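Putative GAF sensor protein (Burkholderia vietnamiensis, PDB 5HL6) is a GAF-domain protein that probably reduces free L-methionine-(R)-S-oxide to methionine. Local coordinates at residues A62-F67 / G138-D143; E71-P76 / C83-L88. One frame throughout, in Å; residues are numbered along the deposited sequence.

Contact 1. Residues A62-F67 / G138-D143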
loop_
_atom_site.group_PDB
_atom_site.type_symbol
_atom_site.label_atom_id
_atom_site.label_comp_id
_atom_site.label_asym_id
_atom_site.label_seq_id
_atom_site.Cartn_x
_atom_site.Cartn_y
_atom_site.Cartn_z
ATOM N N ALA B 62 4.305 -7.902 -1.990
ATOM C CA ALA B 62 2.989 -8.332 -2.461
ATOM C C ALA B 62 2.194 -7.099 -2.866
ATOM O O ALA B 62 1.970 -6.207 -2.037
ATOM C CB ALA B 62 2.262 -9.135 -1.382
ATOM N N GLY B 63 1.780 -7.040 -4.128
ATOM C CA GLY B 63 1.074 -5.863 -4.599
ATOM C C GLY B 63 0.715 -5.960 -6.067
ATOM O O GLY B 63 0.953 -6.978 -6.731
ATOM N N PHE B 64 0.158 -4.857 -6.567
ATOM C CA PHE B 64 -0.425 -4.761 -7.898
ATOM C C PHE B 64 0.448 -3.941 -8.838
ATOM O O PHE B 64 1.074 -2.964 -8.427
ATOM C CB PHE B 64 -1.798 -4.077 -7.832
ATOM C CG PHE B 64 -2.838 -4.863 -7.099
ATOM C CD1 PHE B 64 -3.621 -5.790 -7.772
ATOM C CD2 PHE B 64 -3.053 -4.658 -5.747
ATOM C CE1 PHE B 64 -4.593 -6.521 -7.110
ATOM C CE2 PHE B 64 -4.035 -5.369 -5.075
ATOM C CZ PHE B 64 -4.804 -6.311 -5.762
ATOM N N TYR B 65 0.457 -4.321 -10.117
ATOM C CA TYR B 65 0.788 -3.411 -11.208
ATOM C C TYR B 65 -0.461 -3.291 -12.064
ATOM O O TYR B 65 -1.106 -4.304 -12.371
ATOM C CB TYR B 65 1.978 -3.886 -12.069
ATOM C CG TYR B 65 3.307 -3.899 -11.355
ATOM C CD1 TYR B 65 4.237 -2.885 -11.551
ATOM C CD2 TYR B 65 3.644 -4.937 -10.495
ATOM C CE1 TYR B 65 5.457 -2.899 -10.895
ATOM C CE2 TYR B 65 4.847 -4.962 -9.838
ATOM C CZ TYR B 65 5.755 -3.942 -10.029
ATOM O OH TYR B 65 6.960 -3.974 -9.359
ATOM N N PHE B 66 -0.825 -2.066 -12.421
ATOM C CA PHE B 66 -2.027 -1.828 -13.208
ATOM C C PHE B 66 -1.645 -1.414 -14.623
ATOM O O PHE B 66 -0.766 -0.567 -14.819
ATOM C CB PHE B 66 -2.916 -0.774 -12.537
ATOM C CG PHE B 66 -3.590 -1.281 -11.293
ATOM C CD1 PHE B 66 -4.490 -2.338 -11.367
ATOM C CD2 PHE B 66 -3.320 -0.722 -10.055
ATOM C CE1 PHE B 66 -5.110 -2.836 -10.233
ATOM C CE2 PHE B 66 -3.947 -1.211 -8.906
ATOM C CZ PHE B 66 -4.843 -2.267 -9.002
ATOM N N PHE B 67 -2.303 -2.030 -15.599
ATOM C CA PHE B 67 -2.110 -1.699 -17.003
ATOM C C PHE B 67 -2.717 -0.335 -17.304
ATOM O O PHE B 67 -3.906 -0.108 -17.050
ATOM C CB PHE B 67 -2.751 -2.782 -17.863
ATOM C CG PHE B 67 -2.426 -2.674 -19.314
ATOM C CD1 PHE B 67 -1.107 -2.730 -19.750
ATOM C CD2 PHE B 67 -3.434 -2.550 -20.253
ATOM C CE1 PHE B 67 -0.802 -2.643 -21.106
ATOM C CE2 PHE B 67 -3.137 -2.468 -21.608
ATOM C CZ PHE B 67 -1.816 -2.509 -22.031
ATOM N N GLY B 138 -4.274 -5.722 -15.009
ATOM C CA GLY B 138 -2.894 -5.598 -14.539
ATOM C C GLY B 138 -2.396 -6.960 -14.084
ATOM O O GLY B 138 -2.808 -7.991 -14.616
ATOM N N VAL B 139 -1.516 -6.957 -13.078
ATOM C CA VAL B 139 -1.068 -8.207 -12.480
ATOM C C VAL B 139 -1.007 -8.064 -10.968
ATOM O O VAL B 139 -0.860 -6.967 -10.428
ATOM C CB VAL B 139 0.307 -8.668 -13.004
ATOM C CG1 VAL B 139 0.326 -8.722 -14.537
ATOM C CG2 VAL B 139 1.413 -7.775 -12.451
ATOM N N TRP B 140 -1.128 -9.204 -10.296
ATOM C CA TRP B 140 -0.861 -9.348 -8.870
ATOM C C TRP B 140 0.469 -10.072 -8.721
ATOM O O TRP B 140 0.658 -11.133 -9.328
ATOM C CB TRP B 140 -1.992 -10.140 -8.202
ATOM C CG TRP B 140 -1.683 -10.648 -6.826
ATOM C CD1 TRP B 140 -1.422 -11.937 -6.474
ATOM C CD2 TRP B 140 -1.616 -9.877 -5.613
ATOM N NE1 TRP B 140 -1.193 -12.022 -5.123
ATOM C CE2 TRP B 140 -1.306 -10.773 -4.570
ATOM C CE3 TRP B 140 -1.787 -8.525 -5.312
ATOM C CZ2 TRP B 140 -1.144 -10.359 -3.248
ATOM C CZ3 TRP B 140 -1.634 -8.112 -3.997
ATOM C CH2 TRP B 140 -1.320 -9.031 -2.979
ATOM N N ASP B 141 1.393 -9.501 -7.942
ATOM C CA ASP B 141 2.766 -10.008 -7.837
ATOM C C ASP B 141 3.122 -10.249 -6.377
ATOM O O ASP B 141 2.937 -9.360 -5.544
ATOM C CB ASP B 141 3.758 -9.014 -8.462
ATOM C CG ASP B 141 5.214 -9.452 -8.324
ATOM O OD1 ASP B 141 5.504 -10.669 -8.289
ATOM O OD2 ASP B 141 6.077 -8.564 -8.253
ATOM N N VAL B 142 3.655 -11.441 -6.065
ATOM C CA VAL B 142 4.097 -11.778 -4.711
ATOM C C VAL B 142 5.484 -12.390 -4.779
ATOM O O VAL B 142 5.751 -13.249 -5.625
ATOM C CB VAL B 142 3.136 -12.751 -3.997
ATOM C CG1 VAL B 142 3.572 -12.965 -2.546
ATOM C CG2 VAL B 142 1.718 -12.217 -4.027
ATOM N N ASP B 143 6.357 -11.977 -3.865
ATOM C CA ASP B 143 7.734 -12.435 -3.847
ATOM C C ASP B 143 8.095 -12.969 -2.469
ATOM O O ASP B 143 7.551 -12.537 -1.448
ATOM C CB ASP B 143 8.689 -11.298 -4.242
ATOM C CG ASP B 143 8.416 -10.780 -5.635
ATOM O OD1 ASP B 143 9.023 -11.302 -6.585
ATOM O OD2 ASP B 143 7.568 -9.878 -5.789
HETATM O O HOH W 1 7.578 -6.224 -7.542
#

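Contact 2. Residues E71-P76 / C83-L88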
loop_
_atom_site.group_PDB
_atom_site.type_symbol
_atom_site.label_atom_id
_atom_site.label_comp_id
_atom_site.label_asym_id
_atom_site.label_seq_id
_atom_site.Cartn_x
_atom_site.Cartn_y
_atom_site.Cartn_z
ATOM N N GLU B 71 1.477 0.060 -20.741
ATOM C CA GLU B 71 2.384 -0.769 -19.968
ATOM C C GLU B 71 1.859 -0.877 -18.547
ATOM O O GLU B 71 0.855 -0.254 -18.186
ATOM C CB GLU B 71 3.809 -0.198 -19.998
ATOM C CG GLU B 71 3.928 1.201 -19.411
ATOM C CD GLU B 71 5.339 1.758 -19.533
ATOM O OE1 GLU B 71 6.260 0.997 -19.908
ATOM O OE2 GLU B 71 5.518 2.962 -19.256
ATOM N N LEU B 72 2.553 -1.675 -17.735
ATOM C CA LEU B 72 2.238 -1.800 -16.313
ATOM C C LEU B 72 2.826 -0.643 -15.504
ATOM O O LEU B 72 3.945 -0.180 -15.767
ATOM C CB LEU B 72 2.773 -3.128 -15.772
ATOM C CG LEU B 72 2.188 -4.394 -16.401
ATOM C CD1 LEU B 72 2.922 -5.622 -15.898
ATOM C CD2 LEU B 72 0.728 -4.477 -16.009
ATOM N N VAL B 73 2.058 -0.185 -14.509
ATOM C CA VAL B 73 2.442 0.900 -13.606
ATOM C C VAL B 73 2.118 0.442 -12.190
ATOM O O VAL B 73 1.014 -0.052 -11.939
ATOM C CB VAL B 73 1.693 2.213 -13.921
ATOM C CG1 VAL B 73 2.227 3.351 -13.035
ATOM C CG2 VAL B 73 1.793 2.578 -15.413
ATOM N N VAL B 74 3.080 0.576 -11.269
ATOM C CA VAL B 74 2.898 -0.023 -9.950
ATOM C C VAL B 74 1.727 0.645 -9.240
ATOM O O VAL B 74 1.527 1.864 -9.338
ATOM C CB VAL B 74 4.188 0.072 -9.117
ATOM C CG1 VAL B 74 4.456 1.518 -8.648
ATOM C CG2 VAL B 74 4.117 -0.871 -7.923
ATOM N N GLY B 75 0.927 -0.167 -8.544
ATOM C CA GLY B 75 -0.169 0.311 -7.716
ATOM C C GLY B 75 0.174 0.117 -6.253
ATOM O O GLY B 75 1.352 0.086 -5.893
ATOM N N PRO B 76 -0.829 -0.014 -5.372
ATOM C CA PRO B 76 -0.524 -0.272 -3.957
ATOM C C PRO B 76 0.260 -1.566 -3.793
ATOM O O PRO B 76 0.026 -2.543 -4.510
ATOM C CB PRO B 76 -1.909 -0.374 -3.296
ATOM C CG PRO B 76 -2.850 0.329 -4.229
ATOM C CD PRO B 76 -2.285 0.052 -5.617
ATOM N N CYS B 83 9.923 -2.174 -9.089
ATOM C CA CYS B 83 9.736 -1.516 -10.373
ATOM C C CYS B 83 8.592 -0.513 -10.291
ATOM O O CYS B 83 7.642 -0.690 -9.533
ATOM C CB CYS B 83 9.432 -2.534 -11.468
ATOM S SG CYS B 83 10.808 -3.611 -11.888
ATOM N N VAL B 84 8.690 0.544 -11.088
ATOM C CA VAL B 84 7.616 1.524 -11.220
ATOM C C VAL B 84 6.826 1.300 -12.502
ATOM O O VAL B 84 5.598 1.210 -12.475
ATOM C CB VAL B 84 8.185 2.958 -11.150
ATOM C CG1 VAL B 84 7.059 3.976 -11.112
ATOM C CG2 VAL B 84 9.087 3.110 -9.929
ATOM N N ARG B 85 7.519 1.185 -13.631
ATOM C CA ARG B 85 6.897 0.882 -14.913
ATOM C C ARG B 85 7.527 -0.362 -15.517
ATOM O O ARG B 85 8.752 -0.529 -15.489
ATOM C CB ARG B 85 7.024 2.062 -15.881
ATOM C CG ARG B 85 6.084 3.185 -15.506
ATOM C CD ARG B 85 6.205 4.430 -16.362
ATOM N NE ARG B 85 5.174 5.352 -15.909
ATOM C CZ ARG B 85 3.943 5.382 -16.411
ATOM N NH1 ARG B 85 3.632 4.579 -17.421
ATOM N NH2 ARG B 85 3.034 6.222 -15.916
ATOM N N ILE B 86 6.683 -1.232 -16.071
ATOM C CA ILE B 86 7.132 -2.476 -16.695
ATOM C C ILE B 86 6.450 -2.614 -18.052
ATOM O O ILE B 86 5.215 -2.620 -18.135
ATOM C CB ILE B 86 6.839 -3.701 -15.815
ATOM C CG1 ILE B 86 7.539 -3.572 -14.463
ATOM C CG2 ILE B 86 7.297 -4.980 -16.496
ATOM C CD1 ILE B 86 7.124 -4.624 -13.474
ATOM N N ALA B 87 7.253 -2.736 -19.112
ATOM C CA ALA B 87 6.717 -2.937 -20.447
ATOM C C ALA B 87 6.147 -4.344 -20.583
ATOM O O ALA B 87 6.612 -5.290 -19.941
ATOM C CB ALA B 87 7.801 -2.716 -21.503
ATOM N N LEU B 88 5.122 -4.472 -21.424
ATOM C CA LEU B 88 4.615 -5.788 -21.788
ATOM C C LEU B 88 5.757 -6.671 -22.272
ATOM O O LEU B 88 6.600 -6.238 -23.063
ATOM C CB LEU B 88 3.542 -5.658 -22.872
ATOM C CG LEU B 88 2.162 -5.147 -22.412
ATOM C CD1 LEU B 88 1.194 -5.062 -23.575
ATOM C CD2 LEU B 88 1.573 -6.000 -21.284
#

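Contact 1. Residues A62-F67 / G138-D143
The six-membered ring of W140 turns its edge toward the face of F64, the two planes at 60°. CE3 of W140 stands over the centre of the phenyl ring, 3.8 Å from F64 CZ. Carrying CG of W140 anti to the backbone N (chi1 166°) leans the indole across the neighbouring strand, where it lies against the backbone of G63, W140 CZ3 coming within 3.6 Å of G63 CA. Beyond it, A62 CB rests against W140 CH2 and V142 CG2. On the opposite side of the sheet V139 CG2 packs against Y65 CB, and D141 OD2 lies near the ring edge of Y65. One water links these two residues, 3.0 Å from Y65 OH and donating to D141 OD2 at 2.9 Å.

Two antiparallel hydrogen-bonded pairs, G63 with D141 and Y65 with V139, fix this register. G138 CA approaches Y65 O to 3.1 Å, a CA-H...O contact; glycine suits this place because a CB would run into Y65 O and F66 CA. Farther out, F48 of helix 41-55 and M158 of helix 152-176 pack on W140, and F165 of the latter helix meets the F64 ring, while E124 brings a third carboxylate near D141 and D143. The chemistry thus divides by face: that of A62, F64, W140 and V142 is apolar and packs on helices 41-55 and 152-176, and a hydrated, acid-rich side is consistent with a polar ligand pocket of the GAF domain.

Contact 2. Residues E71-P76 / C83-L88
E71 and R85 meet through side chains set by different first torsions. CG of E71 sits between the backbone N and the carbonyl carbon (chi1 61°), whereas CG of R85 lies beside its own N (chi1 -74°) and the chain then runs extended to NE. The two cross at about a right angle, and R85 NH1 donates to E71 OE2 over 3.1 Å. The bond is nearly straight at the hydrogen (159°), lies close to the guanidinium plane and reaches the anti side of the carboxylate oxygen.

V73 runs alongside the arginine and lays CG2 over one face of the guanidinium, 3.4 Å from R85 NH1, so a branched aliphatic residue covers the flat cation while leaving its edge to acids. That edge has further partners: NH1 also bridges to D68, and NE pairs with E38 of the second subunit, which makes R85 part of the dimer interface.

On the other side L72 CB and I86 CB touch at 4.1 Å, apolar residues facing Y65 and the helix 91-99. L72 and I86 exchange two backbone bonds, each 2.9 Å long, and V74 N donates to V84 O at the same length. V74 CB meets the carbonyl oxygen of C83 at 3.6 Å, and the SG of this same C83 forms the disulfide with C117. The whole is a short antiparallel beta hairpin at the edge of the GAF-domain sheet, one side turned to the partner subunit.

In the fold
Contacts 1 and 2 lie with their centres about 8 Å apart in one antiparallel sheet, where strand 61-67 runs between strands 72-77 and 136-144 and strand 85-86 forms the edge within the chain. The hairpin of contact 2 follows strand 61-67 directly, and the chain passes through helix 91-99 and two more strands before 138-143 returns to close contact 1. F66 N and V73 O, like G75 N and F64 O, join the two regions by probable hydrogen bonds. Y65 also packs on I86 near C83. The sheet therefore connects a buried centre to a dimer-facing edge, and brings the C83-C117 disulfide to the same side as the acidic residues.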